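Flavin adenine dinucleotide synthase (PDB 2WSI) catalyses the adenylation of flavin mononucleotide with ATP, yielding the coenzyme flavin adenine dinucleotide and diphosphate. Local coordinates at residues Cys66-Leu71 with Ser204-Ser209. Numbering follows the deposited sequence.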
# COMPACT_ATOMS: atom_id res chain seq x y z
N CYS A 66 1.26 -0.07 -1.45
CA CYS A 66 1.34 1.29 -0.89
C CYS A 66 0.20 1.55 0.09
O CYS A 66 0.35 2.38 1.00
CB CYS A 66 1.46 2.36 -1.95
SG CYS A 66 0.18 2.31 -3.01
N GLN A 67 -0.90 0.81 -0.01
CA GLN A 67 -1.93 0.87 1.03
C GLN A 67 -1.44 0.32 2.39
O GLN A 67 -1.70 0.93 3.44
CB GLN A 67 -3.20 0.10 0.65
CG GLN A 67 -4.33 0.49 1.64
CD GLN A 67 -5.65 -0.16 1.33
OE1 GLN A 67 -5.74 -1.04 0.47
NE2 GLN A 67 -6.69 0.24 2.07
N VAL A 68 -0.78 -0.83 2.39
CA VAL A 68 -0.22 -1.33 3.64
C VAL A 68 0.73 -0.30 4.21
O VAL A 68 0.68 0.03 5.40
CB VAL A 68 0.49 -2.70 3.47
CG1 VAL A 68 1.40 -2.99 4.69
CG2 VAL A 68 -0.56 -3.80 3.31
N LEU A 69 1.61 0.24 3.36
CA LEU A 69 2.56 1.25 3.81
C LEU A 69 1.87 2.49 4.34
O LEU A 69 2.24 3.04 5.39
CB LEU A 69 3.53 1.65 2.69
CG LEU A 69 4.65 2.58 3.13
CD1 LEU A 69 5.31 2.11 4.44
CD2 LEU A 69 5.66 2.81 2.02
N LEU A 70 0.83 2.92 3.64
CA LEU A 70 0.08 4.09 4.11
C LEU A 70 -0.53 3.86 5.49
O LEU A 70 -0.47 4.73 6.36
CB LEU A 70 -1.02 4.45 3.09
CG LEU A 70 -1.86 5.65 3.53
CD1 LEU A 70 -0.97 6.87 3.79
CD2 LEU A 70 -2.92 5.97 2.45
N LEU A 71 -1.10 2.67 5.72
CA LEU A 71 -1.61 2.36 7.06
C LEU A 71 -0.49 2.41 8.10
O LEU A 71 -0.66 2.99 9.15
CB LEU A 71 -2.31 0.99 7.11
CG LEU A 71 -3.50 0.76 6.19
CD1 LEU A 71 -4.00 -0.69 6.35
CD2 LEU A 71 -4.62 1.76 6.47
N SER A 204 -1.60 -10.81 5.05
CA SER A 204 -1.96 -11.06 6.43
C SER A 204 -2.31 -9.75 7.11
O SER A 204 -3.32 -9.67 7.80
CB SER A 204 -0.83 -11.73 7.22
OG SER A 204 -1.19 -11.78 8.58
N PHE A 205 -1.48 -8.72 6.93
CA PHE A 205 -1.75 -7.43 7.56
C PHE A 205 -2.97 -6.74 6.93
O PHE A 205 -3.84 -6.22 7.63
CB PHE A 205 -0.52 -6.52 7.49
CG PHE A 205 -0.70 -5.22 8.22
CD1 PHE A 205 -0.69 -5.18 9.60
CD2 PHE A 205 -0.95 -4.04 7.52
CE1 PHE A 205 -0.87 -3.99 10.29
CE2 PHE A 205 -1.13 -2.84 8.19
CZ PHE A 205 -1.09 -2.82 9.59
N LEU A 206 -3.06 -6.73 5.61
CA LEU A 206 -4.12 -5.96 4.95
C LEU A 206 -5.50 -6.58 5.23
O LEU A 206 -6.45 -5.88 5.48
CB LEU A 206 -3.82 -5.82 3.45
CG LEU A 206 -4.73 -4.89 2.65
CD1 LEU A 206 -4.73 -3.50 3.30
CD2 LEU A 206 -4.27 -4.84 1.21
N LEU A 207 -5.59 -7.92 5.26
CA LEU A 207 -6.85 -8.58 5.59
C LEU A 207 -7.20 -8.39 7.05
O LEU A 207 -8.35 -8.10 7.38
CB LEU A 207 -6.79 -10.08 5.27
CG LEU A 207 -6.82 -10.40 3.78
CD1 LEU A 207 -6.53 -11.91 3.52
CD2 LEU A 207 -8.15 -9.95 3.14
N TYR A 208 -6.22 -8.56 7.94
CA TYR A 208 -6.46 -8.24 9.35
C TYR A 208 -6.97 -6.82 9.60
O TYR A 208 -7.78 -6.60 10.53
CB TYR A 208 -5.22 -8.44 10.21
CG TYR A 208 -5.54 -8.21 11.69
CD1 TYR A 208 -6.21 -9.19 12.42
CD2 TYR A 208 -5.19 -7.02 12.34
CE1 TYR A 208 -6.53 -9.00 13.77
CE2 TYR A 208 -5.52 -6.81 13.71
CZ TYR A 208 -6.18 -7.83 14.41
OH TYR A 208 -6.51 -7.70 15.73
N SER A 209 -6.52 -5.85 8.81
CA SER A 209 -6.87 -4.44 9.08
C SER A 209 -8.36 -4.18 8.91
O SER A 209 -8.90 -3.20 9.46
CB SER A 209 -6.12 -3.46 8.16
OG SER A 209 -6.60 -3.51 6.82
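Val68 meets helix 204-209 with both of its methyls, which divide the work: CG1 approaches Phe205 CD2 at 3.8 Å, while CG2 lies 3.8 Å from Leu206 CB. With CG1 anti to the backbone N (chi1 163°), the two branches straddle neighbouring residues of the other helix. Leu71 extends this apolar patch one turn on. Its CD1 sits 4.0 Å from Phe205 CE2; the ring is flanked obliquely by methyls on opposite sides of its plane, Val68 CG1 on one and Leu71 CD1 on the other. Leu71 CD1 also reaches Leu206 CD1 at 4.2 Å. The segment axes stay 10.1 Å apart and run at 64°, a separation bridged by side chains.

The oxygens of Gln67 and Ser209 touch methyls across the contact by van der Waals contact, their side-chain hydrogen bonds being made elsewhere. The extended Gln67 crosses Leu206 at about a right angle, OE1 being 3.9 Å from Leu206 CD1; its NE2 bonds to Pro212 O and Tyr127 OH. Ser209 OG donates a hydrogen bond to Leu206 O (2.7 Å), tilted 25° from the carbonyl plane, and is hydrogen-bonded to Glu211 N. Leu71 CD1 rests against this hydroxyl and Ser209 CB. Replacing this serine with alanine would probably leave Leu206 O without the hydroxyl donor, Glu211 N without its OG partner, and the Leu71 methyl with less cover.

All six touching residues are buried. This is helix-helix packing within the phosphoadenosine phosphosulfate reductase-type domain: helix 64-87, which follows strand 56-59 of the mixed sheet and carries Cys66 against the FAD, meets helix 199-209, with helices 3-18 and 25-45 closing in around them.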